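Local structure of GH3 beta-N-acetylglucosaminidase (6K5J) at residues A23-L28 with A60-E65; K36-D41 with A64-I69; A54-V59 with D354-D359; E124-G129 with V342-A347; I296-R301 with K306-A311. The protein hydrolyses beta-linked N-acetylglucosamine residues from the non-reducing ends of its substrates, as a beta-N-acetylglucosaminidase of glycoside hydrolase family 3. All coordinates share one frame; numbering follows the deposited sequence.

In the fold
Helix 56-72 runs through three of the five contacts: contact 3 holds its N-terminal end, contact 1 its middle and contact 2 the turns beyond. The centres of contacts 1 and 2 lie about 9 Å apart, those of contacts 2 and 3 about 24 Å. Along the chain, contacts 1 and 2 close early and end on this same helix. Contacts 3 and 4 span more than 200 residues, bringing the loop between helices 323-339 and 359-372 against the barrel at helices 56-72 and 111-127. Contact 5, between their ends, pairs strand 296-298 with the next helix and meets contact 2 in the Asp41-Lys306 salt bridge. Contact 4 touches contact 1 through Ser63 and Leu128.

Contact 1 (A23-L28 with A60-E65); sequences AGFNGL and AKLSAE
Leu62 of helix 56-72 reaches into the bend made by Phe25, Gly27 and Leu28, and its side chain supplies most of the helix's share of the contact. Phe25 and Leu62 approach from opposite directions. The two methyls of Leu62 straddle the ring edge at Phe25 CZ, CD1 lying 3.9 Å from that atom, so neither ring face is used by this leucine. With CG between the backbone N and the carbonyl carbon of Phe25 (chi1 72°), the ring is brought round to the helix. Leu28 contributes through its backbone, its own side chain pointing away: Leu28 O lies 3.7 Å from Leu62 CB. Gly27 O stands 3.9 Å from Leu62 CD2. These two carbonyls sit beside aliphatic carbons of Leu62, but they have polar partners elsewhere, Gln58 NE2 for Leu28 O and Asn52 ND2 for Gly27 O. At Gly27 a beta carbon would run into Phe25 CE2 and into the preceding carbonyl. An alanine in place of Leu62 would remove CG and both methyls and is likely to open a gap beside Phe25 CZ, leaving the ring edge less firmly held. The loop leads from strand 21-23 to helix 32-39, where Ala34 packs on Phe25. Tyr48, just after strand 45-47, also touches Leu62, and Leu66 CD1 of helix 56-72 touches the Phe25 ring.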
# COMPACT_ATOMS: atom_id res chain seq x y z
N ALA A 23 -12.22 9.67 -9.43
CA ALA A 23 -11.41 9.68 -10.64
C ALA A 23 -10.04 10.27 -10.36
O ALA A 23 -9.88 11.11 -9.47
CB ALA A 23 -12.07 10.48 -11.77
N GLY A 24 -9.05 9.82 -11.13
CA GLY A 24 -7.75 10.46 -11.14
C GLY A 24 -7.60 11.36 -12.36
O GLY A 24 -8.45 11.41 -13.24
N PHE A 25 -6.48 12.08 -12.38
CA PHE A 25 -6.19 13.01 -13.45
C PHE A 25 -4.69 13.27 -13.45
O PHE A 25 -3.98 12.93 -12.49
CB PHE A 25 -6.97 14.33 -13.29
CG PHE A 25 -6.44 15.19 -12.18
CD1 PHE A 25 -6.79 14.92 -10.87
CD2 PHE A 25 -5.54 16.22 -12.45
CE1 PHE A 25 -6.28 15.69 -9.83
CE2 PHE A 25 -5.02 16.99 -11.41
CZ PHE A 25 -5.39 16.74 -10.11
N ASN A 26 -4.21 13.88 -14.52
CA ASN A 26 -2.81 14.26 -14.59
C ASN A 26 -2.67 15.76 -14.34
O ASN A 26 -3.28 16.57 -15.04
CB ASN A 26 -2.21 13.90 -15.95
CG ASN A 26 -0.73 14.17 -16.00
OD1 ASN A 26 -0.03 13.99 -14.99
ND2 ASN A 26 -0.23 14.62 -17.15
N GLY A 27 -1.84 16.13 -13.37
CA GLY A 27 -1.58 17.53 -13.13
C GLY A 27 -1.02 17.82 -11.76
O GLY A 27 -1.40 17.19 -10.77
N LEU A 28 -0.08 18.77 -11.70
CA LEU A 28 0.33 19.39 -10.44
C LEU A 28 -0.59 20.53 -10.04
O LEU A 28 -0.62 20.91 -8.86
CB LEU A 28 1.76 19.93 -10.56
CG LEU A 28 2.80 18.86 -10.89
CD1 LEU A 28 4.15 19.52 -11.21
CD2 LEU A 28 2.94 17.86 -9.75
N ALA A 60 -0.95 20.80 -1.24
CA ALA A 60 -1.94 21.56 -0.50
C ALA A 60 -2.65 22.57 -1.40
O ALA A 60 -3.87 22.73 -1.34
CB ALA A 60 -1.27 22.27 0.68
N LYS A 61 -1.89 23.26 -2.26
CA LYS A 61 -2.50 24.18 -3.21
C LYS A 61 -3.45 23.45 -4.15
O LYS A 61 -4.54 23.95 -4.47
CB LYS A 61 -1.43 24.89 -4.04
CG LYS A 61 -0.88 26.16 -3.45
CD LYS A 61 -0.11 26.91 -4.54
CE LYS A 61 -0.77 26.67 -5.91
NZ LYS A 61 -0.51 27.76 -6.90
N LEU A 62 -3.04 22.27 -4.63
CA LEU A 62 -3.85 21.52 -5.57
C LEU A 62 -5.16 21.05 -4.93
O LEU A 62 -6.23 21.15 -5.54
CB LEU A 62 -3.04 20.33 -6.11
CG LEU A 62 -3.82 19.31 -6.95
CD1 LEU A 62 -4.36 19.96 -8.21
CD2 LEU A 62 -2.91 18.12 -7.28
N SER A 63 -5.08 20.51 -3.71
CA SER A 63 -6.31 20.10 -3.03
C SER A 63 -7.25 21.27 -2.82
O SER A 63 -8.46 21.15 -3.03
CB SER A 63 -5.98 19.44 -1.69
OG SER A 63 -5.20 18.26 -1.86
N ALA A 64 -6.71 22.42 -2.41
CA ALA A 64 -7.57 23.58 -2.19
C ALA A 64 -8.18 24.06 -3.51
O ALA A 64 -9.33 24.51 -3.54
CB ALA A 64 -6.77 24.70 -1.52
N GLU A 65 -7.41 23.98 -4.60
CA GLU A 65 -7.92 24.36 -5.92
C GLU A 65 -9.07 23.45 -6.34
O GLU A 65 -10.11 23.93 -6.81
CB GLU A 65 -6.80 24.31 -6.97
CG GLU A 65 -7.27 24.75 -8.37
CD GLU A 65 -6.22 24.59 -9.46
OE1 GLU A 65 -5.27 23.79 -9.28
OE2 GLU A 65 -6.34 25.26 -10.51

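Contact 2 (K36-D41 with A64-I69); sequences KLITED and AELQQI
Ile38 and Ile69 mark the nearest approach of the two backbones, with CA atoms 7.2 Å apart; helix 32-39 is near its end here, while helix 56-72 continues past Ile69. Lys36 O accepts from both Glu40 N and Asp41 N as the first helix finishes. Ile38 spreads its branches over two partners, crossing both side chains at about a right angle. Its CG1 branch, beside the backbone N (chi1 -67°), carries CD1 to 3.7 Å from Leu66 CD2. Its CG2 branch, anti to that N, comes 3.8 Å from Ile69 CG2. The same Ile69 methyl receives Thr39 CG2 at 3.6 Å, so it is gripped by two methyls of neighbouring residues. Thr39 turns its methyl to the contact and its hydroxyl back to its own helix, where OG1 bonds Arg35 O. An alanine at Ile38 would remove both branches and probably open a gap at Leu66 CD2, leaving Ile69 CG2 with Thr39 as its remaining partner across the contact. Apolar side-chain contacts thus carry this interface, the hydroxyl of Thr39 being satisfied within its own helix; between these two segments the joining is methyl packing, and just outside it Glu65 and Arg35 add a long, weak ion pair.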
# COMPACT_ATOMS: atom_id res chain seq x y z
N LYS A 36 -13.60 19.45 -15.77
CA LYS A 36 -14.83 18.92 -16.37
C LYS A 36 -15.41 17.78 -15.54
O LYS A 36 -16.64 17.67 -15.40
CB LYS A 36 -14.53 18.47 -17.81
CG LYS A 36 -14.42 19.66 -18.78
CD LYS A 36 -14.37 19.28 -20.27
CE LYS A 36 -15.53 19.90 -21.04
NZ LYS A 36 -15.21 21.13 -21.81
N LEU A 37 -14.56 16.92 -14.99
CA LEU A 37 -15.04 15.87 -14.09
C LEU A 37 -15.80 16.47 -12.91
O LEU A 37 -16.85 15.95 -12.51
CB LEU A 37 -13.87 15.03 -13.59
CG LEU A 37 -13.19 14.06 -14.57
CD1 LEU A 37 -11.88 13.54 -14.00
CD2 LEU A 37 -14.11 12.92 -14.91
N ILE A 38 -15.29 17.56 -12.35
CA ILE A 38 -15.92 18.16 -11.18
C ILE A 38 -17.16 18.95 -11.58
O ILE A 38 -18.23 18.76 -11.00
CB ILE A 38 -14.91 19.03 -10.42
CG1 ILE A 38 -13.80 18.18 -9.81
CG2 ILE A 38 -15.63 19.84 -9.34
CD1 ILE A 38 -12.60 19.01 -9.33
N THR A 39 -17.03 19.84 -12.57
CA THR A 39 -18.11 20.78 -12.86
C THR A 39 -19.16 20.20 -13.79
O THR A 39 -20.34 20.53 -13.67
CB THR A 39 -17.56 22.07 -13.46
OG1 THR A 39 -17.03 21.82 -14.76
CG2 THR A 39 -16.47 22.66 -12.56
N GLU A 40 -18.77 19.33 -14.73
CA GLU A 40 -19.73 18.79 -15.67
C GLU A 40 -20.19 17.39 -15.32
O GLU A 40 -21.37 17.07 -15.50
CB GLU A 40 -19.14 18.80 -17.08
CG GLU A 40 -18.76 20.21 -17.50
CD GLU A 40 -18.19 20.29 -18.90
OE1 GLU A 40 -18.33 19.30 -19.65
OE2 GLU A 40 -17.61 21.34 -19.25
N ASP A 41 -19.31 16.54 -14.80
CA ASP A 41 -19.71 15.20 -14.43
C ASP A 41 -20.00 15.05 -12.94
O ASP A 41 -20.47 13.99 -12.52
CB ASP A 41 -18.63 14.20 -14.85
CG ASP A 41 -18.37 14.24 -16.36
OD1 ASP A 41 -19.35 14.20 -17.13
OD2 ASP A 41 -17.19 14.33 -16.76
N ALA A 64 -6.71 22.42 -2.41
CA ALA A 64 -7.57 23.58 -2.19
C ALA A 64 -8.18 24.06 -3.51
O ALA A 64 -9.33 24.51 -3.54
CB ALA A 64 -6.77 24.70 -1.52
N GLU A 65 -7.41 23.98 -4.60
CA GLU A 65 -7.92 24.36 -5.92
C GLU A 65 -9.07 23.45 -6.34
O GLU A 65 -10.11 23.93 -6.81
CB GLU A 65 -6.80 24.31 -6.97
CG GLU A 65 -7.27 24.75 -8.37
CD GLU A 65 -6.22 24.59 -9.46
OE1 GLU A 65 -5.27 23.79 -9.28
OE2 GLU A 65 -6.34 25.26 -10.51
N LEU A 66 -8.90 22.13 -6.19
CA LEU A 66 -9.97 21.21 -6.55
C LEU A 66 -11.23 21.50 -5.74
O LEU A 66 -12.34 21.47 -6.29
CB LEU A 66 -9.51 19.76 -6.36
CG LEU A 66 -8.41 19.29 -7.31
CD1 LEU A 66 -7.81 17.94 -6.85
CD2 LEU A 66 -8.91 19.18 -8.77
N GLN A 67 -11.08 21.75 -4.44
CA GLN A 67 -12.25 22.05 -3.62
C GLN A 67 -12.88 23.38 -4.03
O GLN A 67 -14.11 23.52 -3.99
CB GLN A 67 -11.84 22.07 -2.15
CG GLN A 67 -11.32 20.73 -1.65
CD GLN A 67 -12.40 19.70 -1.43
OE1 GLN A 67 -13.56 19.88 -1.85
NE2 GLN A 67 -12.03 18.60 -0.78
N GLN A 68 -12.06 24.35 -4.42
CA GLN A 68 -12.59 25.63 -4.87
C GLN A 68 -13.37 25.47 -6.17
O GLN A 68 -14.42 26.10 -6.35
CB GLN A 68 -11.45 26.62 -5.04
CG GLN A 68 -11.87 27.98 -5.56
CD GLN A 68 -10.68 28.90 -5.72
OE1 GLN A 68 -9.53 28.44 -5.75
NE2 GLN A 68 -10.93 30.20 -5.84
N ILE A 69 -12.87 24.64 -7.09
CA ILE A 69 -13.58 24.38 -8.34
C ILE A 69 -14.94 23.77 -8.05
O ILE A 69 -15.95 24.13 -8.68
CB ILE A 69 -12.73 23.47 -9.25
CG1 ILE A 69 -11.53 24.25 -9.80
CG2 ILE A 69 -13.56 22.88 -10.39
CD1 ILE A 69 -10.43 23.37 -10.43

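Contact 3 (A54-V59 with D354-D359); sequences AEPAQV and DTLVTD
The carboxylate of Glu55 turns to the loop at Asp354, but its OE1 comes no closer to Asp354 N than 4.3 Å. It is bonded instead to the residues just before that segment, OE1 to Gly353 N and OE2 to Ser352 OG, so both oxygens are held. A water completes the link, donating to Glu55 OE1 at 2.8 Å and to Asp354 O at 2.7 Å and accepting from Ala57 N. The other flat group, the amide of Gln58, faces its own backbone: Glu55 N lies in its carbonyl plane, while Ala54 N stands above that plane, 35° out of it, at 2.8 Å from Gln58 OE1. Gln58 NE2 bonds Asn52 O. Pro56 adds a puckered ring to the contact: its CG lies 3.9 Å from Asp354 O, with CD almost as near, while Pro56 CB faces Leu356 CG at 4.4 Å. In the other segment Thr355 OG1 accepts from Val357 N, an ST turn, and Thr358 caps the next helix by bonding Lys361 N. The site is a helix start, with Glu55 at the N-cap of helix 56-72 and Gln58 returning to the N-cap N-H. Against it rests the loop leaving helix 323-339 for helix 359-372, consistent with the linker that joins the barrel to the second domain of many family 3 enzymes.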
# COMPACT_ATOMS: atom_id res chain seq x y z
N ALA A 54 4.32 16.63 -6.20
CA ALA A 54 5.70 17.09 -6.27
C ALA A 54 6.25 17.49 -4.90
O ALA A 54 7.30 16.99 -4.49
CB ALA A 54 5.81 18.26 -7.26
N GLU A 55 5.56 18.38 -4.17
CA GLU A 55 6.03 18.78 -2.85
C GLU A 55 4.83 19.25 -2.03
O GLU A 55 3.78 19.56 -2.60
CB GLU A 55 7.09 19.89 -2.95
CG GLU A 55 6.53 21.21 -3.47
CD GLU A 55 7.54 22.35 -3.41
OE1 GLU A 55 8.19 22.52 -2.36
OE2 GLU A 55 7.68 23.07 -4.41
N PRO A 56 4.95 19.30 -0.70
CA PRO A 56 3.79 19.64 0.15
C PRO A 56 3.06 20.92 -0.23
O PRO A 56 1.82 20.92 -0.27
CB PRO A 56 4.42 19.73 1.55
CG PRO A 56 5.52 18.71 1.51
CD PRO A 56 6.08 18.76 0.10
N ALA A 57 3.77 22.02 -0.47
CA ALA A 57 3.09 23.28 -0.79
C ALA A 57 2.25 23.14 -2.05
O ALA A 57 1.13 23.65 -2.12
CB ALA A 57 4.11 24.41 -0.96
N GLN A 58 2.78 22.43 -3.05
CA GLN A 58 2.05 22.23 -4.30
C GLN A 58 0.83 21.33 -4.10
O GLN A 58 -0.24 21.59 -4.69
CB GLN A 58 3.01 21.66 -5.36
CG GLN A 58 2.31 21.08 -6.60
CD GLN A 58 1.98 19.60 -6.43
OE1 GLN A 58 2.73 18.86 -5.80
NE2 GLN A 58 0.86 19.17 -6.97
N VAL A 59 0.95 20.28 -3.28
CA VAL A 59 -0.18 19.38 -3.07
C VAL A 59 -1.30 20.09 -2.32
O VAL A 59 -2.48 20.00 -2.69
CB VAL A 59 0.27 18.11 -2.32
CG1 VAL A 59 -0.93 17.16 -2.11
CG2 VAL A 59 1.38 17.39 -3.08
N ASP A 354 8.98 24.14 1.56
CA ASP A 354 8.65 23.73 2.92
C ASP A 354 8.58 22.21 3.04
O ASP A 354 8.24 21.50 2.08
CB ASP A 354 7.31 24.33 3.35
CG ASP A 354 7.42 25.79 3.78
OD1 ASP A 354 8.56 26.31 3.84
OD2 ASP A 354 6.37 26.40 4.04
N THR A 355 8.87 21.71 4.24
CA THR A 355 8.77 20.29 4.54
C THR A 355 7.92 20.08 5.79
O THR A 355 7.85 20.95 6.67
CB THR A 355 10.14 19.66 4.76
OG1 THR A 355 9.98 18.25 5.00
CG2 THR A 355 10.84 20.29 5.97
N LEU A 356 7.25 18.93 5.85
CA LEU A 356 6.52 18.54 7.05
C LEU A 356 7.37 17.67 7.97
O LEU A 356 6.91 17.34 9.07
CB LEU A 356 5.24 17.78 6.68
CG LEU A 356 4.23 18.54 5.82
CD1 LEU A 356 2.98 17.68 5.59
CD2 LEU A 356 3.87 19.88 6.47
N VAL A 357 8.56 17.28 7.53
CA VAL A 357 9.43 16.44 8.36
C VAL A 357 9.86 17.22 9.60
O VAL A 357 10.19 18.41 9.53
CB VAL A 357 10.66 16.01 7.53
CG1 VAL A 357 11.68 15.26 8.40
CG2 VAL A 357 10.22 15.14 6.34
N THR A 358 9.83 16.54 10.75
CA THR A 358 10.36 17.09 12.00
C THR A 358 11.33 16.09 12.62
O THR A 358 11.27 14.89 12.35
CB THR A 358 9.26 17.42 13.03
OG1 THR A 358 8.62 16.22 13.49
CG2 THR A 358 8.20 18.39 12.46
N ASP A 359 12.23 16.60 13.47
CA ASP A 359 13.13 15.70 14.19
C ASP A 359 12.34 14.70 15.03
O ASP A 359 12.70 13.52 15.10
CB ASP A 359 14.10 16.50 15.07
CG ASP A 359 15.04 17.36 14.26
OD1 ASP A 359 15.22 17.10 13.05
OD2 ASP A 359 15.62 18.30 14.84
O HOH W 1 6.63 22.14 -0.02

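Contact 4 (E124-G129 with V342-A347)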
# COMPACT_ATOMS: atom_id res chain seq x y z
N GLU A 124 -0.07 14.34 8.17
CA GLU A 124 0.58 14.99 7.04
C GLU A 124 -0.35 15.03 5.83
O GLU A 124 -0.41 16.04 5.12
CB GLU A 124 1.91 14.29 6.76
CG GLU A 124 2.83 14.34 8.00
CD GLU A 124 4.24 13.81 7.76
OE1 GLU A 124 4.46 13.12 6.75
OE2 GLU A 124 5.14 14.08 8.60
N LEU A 125 -1.10 13.95 5.58
CA LEU A 125 -2.04 13.98 4.46
C LEU A 125 -3.07 15.08 4.65
O LEU A 125 -3.37 15.84 3.72
CB LEU A 125 -2.74 12.62 4.30
CG LEU A 125 -1.93 11.43 3.80
CD1 LEU A 125 -2.81 10.18 3.71
CD2 LEU A 125 -1.25 11.72 2.47
N ARG A 126 -3.65 15.18 5.85
CA ARG A 126 -4.69 16.17 6.09
C ARG A 126 -4.16 17.58 5.92
O ARG A 126 -4.86 18.46 5.39
CB ARG A 126 -5.29 15.98 7.49
CG ARG A 126 -6.61 16.72 7.72
CD ARG A 126 -7.69 16.28 6.73
NE ARG A 126 -8.69 17.33 6.51
CZ ARG A 126 -9.99 17.21 6.77
NH1 ARG A 126 -10.48 16.08 7.26
NH2 ARG A 126 -10.81 18.24 6.55
N ALA A 127 -2.91 17.81 6.32
CA ALA A 127 -2.27 19.11 6.09
C ALA A 127 -2.15 19.43 4.61
O ALA A 127 -2.05 20.60 4.24
CB ALA A 127 -0.89 19.13 6.75
N LEU A 128 -2.18 18.41 3.74
CA LEU A 128 -2.11 18.62 2.30
C LEU A 128 -3.50 18.66 1.65
O LEU A 128 -3.58 18.67 0.42
CB LEU A 128 -1.27 17.53 1.65
CG LEU A 128 0.15 17.34 2.21
CD1 LEU A 128 0.91 16.32 1.37
CD2 LEU A 128 0.91 18.66 2.25
N GLY A 129 -4.57 18.68 2.44
CA GLY A 129 -5.91 18.68 1.88
C GLY A 129 -6.41 17.32 1.46
O GLY A 129 -7.47 17.23 0.83
N VAL A 342 -14.94 17.71 5.25
CA VAL A 342 -14.17 17.89 4.03
C VAL A 342 -14.34 19.28 3.44
O VAL A 342 -13.54 19.69 2.59
CB VAL A 342 -14.53 16.81 2.98
CG1 VAL A 342 -14.34 15.41 3.58
CG2 VAL A 342 -15.94 17.01 2.45
N ASP A 343 -15.34 20.03 3.89
CA ASP A 343 -15.49 21.41 3.44
C ASP A 343 -14.64 22.39 4.25
O ASP A 343 -14.62 23.58 3.93
CB ASP A 343 -16.97 21.82 3.51
CG ASP A 343 -17.56 21.69 4.91
OD1 ASP A 343 -17.12 20.80 5.67
OD2 ASP A 343 -18.46 22.49 5.25
N ALA A 344 -13.93 21.92 5.27
CA ALA A 344 -13.15 22.81 6.12
C ALA A 344 -12.00 23.44 5.35
O ALA A 344 -11.42 22.84 4.45
CB ALA A 344 -12.61 22.05 7.33
N GLY A 345 -11.70 24.69 5.70
CA GLY A 345 -10.55 25.39 5.17
C GLY A 345 -9.55 25.71 6.27
O GLY A 345 -9.74 25.37 7.44
N ALA A 346 -8.47 26.37 5.86
CA ALA A 346 -7.41 26.77 6.77
C ALA A 346 -6.52 27.80 6.08
O ALA A 346 -6.53 27.91 4.85
CB ALA A 346 -6.57 25.57 7.24
N ALA A 347 -5.77 28.54 6.89
CA ALA A 347 -4.72 29.39 6.34
C ALA A 347 -3.67 28.53 5.65
O ALA A 347 -3.40 27.39 6.05
CB ALA A 347 -4.07 30.22 7.45
O HOH W 2 -9.72 20.67 4.41
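The last turn of helix 111-127 and the irregular loop 342-347 keep their backbones apart, and the long side chain of Arg126 crosses to Val342 and Ala344. Its NH2 lies 4.2 Å from Val342 CA and 4.3 Å from Ala344 CB, the guanidinium meeting both obliquely. CG is anti to the backbone N of Arg126 (chi1 -165°) and the chain then bends at chi2 (59°), which directs the end toward the loop. A water adds a polar link: it donates to Ala344 O at 2.8 Å and accepts only weakly from Arg126 NH2 at 3.4 Å. Just past the arginine the helix closes in a Schellman motif, with Gly129, at positive phi, as its C-prime residue: Gly129 N bonds Arg126 O at 3.0 Å and Ile130 N bonds Leu125 O. A side chain at Gly129 would press on the preceding carbonyl. The stronger partners of the guanidinium are backbone carbonyls: NH1 bonds Arg340 O and Gly176 O, and NH2 bonds Ala341 O. Arg340 and Ala341 directly precede Val342 in the loop, and Gly176 lies just after helix 158-174. These bonds fix the rotation of the group. Asp343 OD1, 6.9 Å from Arg126 NH2, probably adds a modest favourable field without a salt bridge.

Contact 5 (I296-R301 with K306-A311)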
# COMPACT_ATOMS: atom_id res chain seq x y z
N ILE A 296 -17.21 4.06 -7.03
CA ILE A 296 -16.59 3.40 -8.18
C ILE A 296 -15.26 4.08 -8.45
O ILE A 296 -15.21 5.27 -8.77
CB ILE A 296 -17.50 3.51 -9.42
CG1 ILE A 296 -18.87 2.86 -9.17
CG2 ILE A 296 -16.80 2.99 -10.67
CD1 ILE A 296 -18.84 1.54 -8.46
N LEU A 297 -14.16 3.34 -8.34
CA LEU A 297 -12.83 3.90 -8.50
C LEU A 297 -12.35 3.66 -9.94
O LEU A 297 -12.26 2.51 -10.38
CB LEU A 297 -11.86 3.28 -7.50
CG LEU A 297 -10.41 3.75 -7.55
CD1 LEU A 297 -10.31 5.27 -7.32
CD2 LEU A 297 -9.58 3.01 -6.51
N VAL A 298 -12.04 4.73 -10.65
CA VAL A 298 -11.50 4.64 -12.02
C VAL A 298 -10.33 5.61 -12.08
O VAL A 298 -10.49 6.81 -12.34
CB VAL A 298 -12.55 4.94 -13.09
CG1 VAL A 298 -12.01 4.55 -14.47
CG2 VAL A 298 -13.85 4.15 -12.81
N SER A 299 -9.11 5.10 -11.87
CA SER A 299 -7.99 5.95 -11.44
C SER A 299 -7.31 6.73 -12.56
O SER A 299 -6.70 7.77 -12.28
CB SER A 299 -6.92 5.11 -10.75
OG SER A 299 -7.42 4.51 -9.56
N HIS A 300 -7.35 6.27 -13.81
CA HIS A 300 -6.34 6.78 -14.74
C HIS A 300 -6.88 7.36 -16.05
O HIS A 300 -6.56 8.51 -16.39
CB HIS A 300 -5.34 5.65 -15.03
CG HIS A 300 -4.61 5.16 -13.82
ND1 HIS A 300 -3.81 5.99 -13.06
CD2 HIS A 300 -4.60 3.96 -13.20
CE1 HIS A 300 -3.31 5.31 -12.04
NE2 HIS A 300 -3.78 4.07 -12.10
N ARG A 301 -7.67 6.60 -16.79
CA ARG A 301 -8.02 6.96 -18.16
C ARG A 301 -9.36 7.69 -18.18
O ARG A 301 -10.39 7.11 -17.82
CB ARG A 301 -8.08 5.72 -19.05
CG ARG A 301 -6.88 4.80 -18.87
CD ARG A 301 -6.55 4.06 -20.15
NE ARG A 301 -6.25 5.02 -21.21
CZ ARG A 301 -6.08 4.69 -22.48
NH1 ARG A 301 -6.17 3.42 -22.86
NH2 ARG A 301 -5.81 5.63 -23.38
N LYS A 306 -15.41 8.40 -17.96
CA LYS A 306 -16.66 8.81 -18.60
C LYS A 306 -17.53 7.60 -18.95
O LYS A 306 -18.76 7.68 -18.88
CB LYS A 306 -16.37 9.64 -19.85
CG LYS A 306 -17.50 10.59 -20.26
CD LYS A 306 -17.46 11.88 -19.45
CE LYS A 306 -18.41 12.95 -20.01
NZ LYS A 306 -19.80 12.86 -19.47
N ALA A 307 -16.91 6.48 -19.32
CA ALA A 307 -17.70 5.29 -19.62
C ALA A 307 -18.45 4.80 -18.39
O ALA A 307 -19.63 4.43 -18.48
CB ALA A 307 -16.81 4.18 -20.18
N ALA A 308 -17.79 4.79 -17.22
CA ALA A 308 -18.46 4.41 -15.98
C ALA A 308 -19.60 5.36 -15.65
O ALA A 308 -20.70 4.93 -15.30
CB ALA A 308 -17.45 4.37 -14.83
N LEU A 309 -19.34 6.66 -15.74
CA LEU A 309 -20.37 7.66 -15.45
C LEU A 309 -21.57 7.50 -16.38
O LEU A 309 -22.72 7.55 -15.94
CB LEU A 309 -19.78 9.07 -15.57
CG LEU A 309 -18.90 9.59 -14.43
CD1 LEU A 309 -17.94 10.69 -14.93
CD2 LEU A 309 -19.75 10.10 -13.28
N ASP A 310 -21.30 7.34 -17.68
CA ASP A 310 -22.37 7.15 -18.67
C ASP A 310 -23.13 5.86 -18.41
O ASP A 310 -24.36 5.83 -18.51
CB ASP A 310 -21.78 7.13 -20.09
CG ASP A 310 -21.43 8.52 -20.61
OD1 ASP A 310 -21.96 9.52 -20.09
OD2 ASP A 310 -20.61 8.60 -21.55
N ALA A 311 -22.42 4.77 -18.10
CA ALA A 311 -23.09 3.50 -17.87
C ALA A 311 -23.97 3.55 -16.62
O ALA A 311 -25.07 2.98 -16.61
CB ALA A 311 -22.05 2.38 -17.76
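Ala308 meets Val298 and Ile296 through a single methyl, and apolar packing makes up the direct contacts between the two segments. Val298 CG2, beside the backbone N and anti to the carbonyl carbon (chi1 -169°), lies 4.1 Å from Ala308 CB. Ile296 CG2 is 4.4 Å away from the same Ala308 CB. Two branched side chains of the strand thus converge on one small methyl, and the CA atoms of Val298 and Ala308 come within 8.0 Å of each other, the nearest approach of the two backbones. All three residues are buried. Ala285 of helix 281-291 packs against both Ile296 and Ala308.

Polar bonds lie around this core rather than across it. Val298 O accepts from Gln305 NE2, tying the strand end to the first turn of the helix, and Lys306 NZ forms a salt bridge with Asp41 OD1. Backbone bonds join Ile296 and Val298 to Met22 of strand 21-23. Within the helix the backbone bonds run from Asp310 N to Lys306 O and from Ala311 N to Ala307 O, both 2.8 Å long.

Ile296 and Val298 face the helix while Leu297 lies on the opposite side of the strand and touches an N-acetylglucosamine. A parallel strand, beside strand 21-23, followed directly by helix 302-317 packed on its outer side is the beta-alpha unit of a TIM barrel.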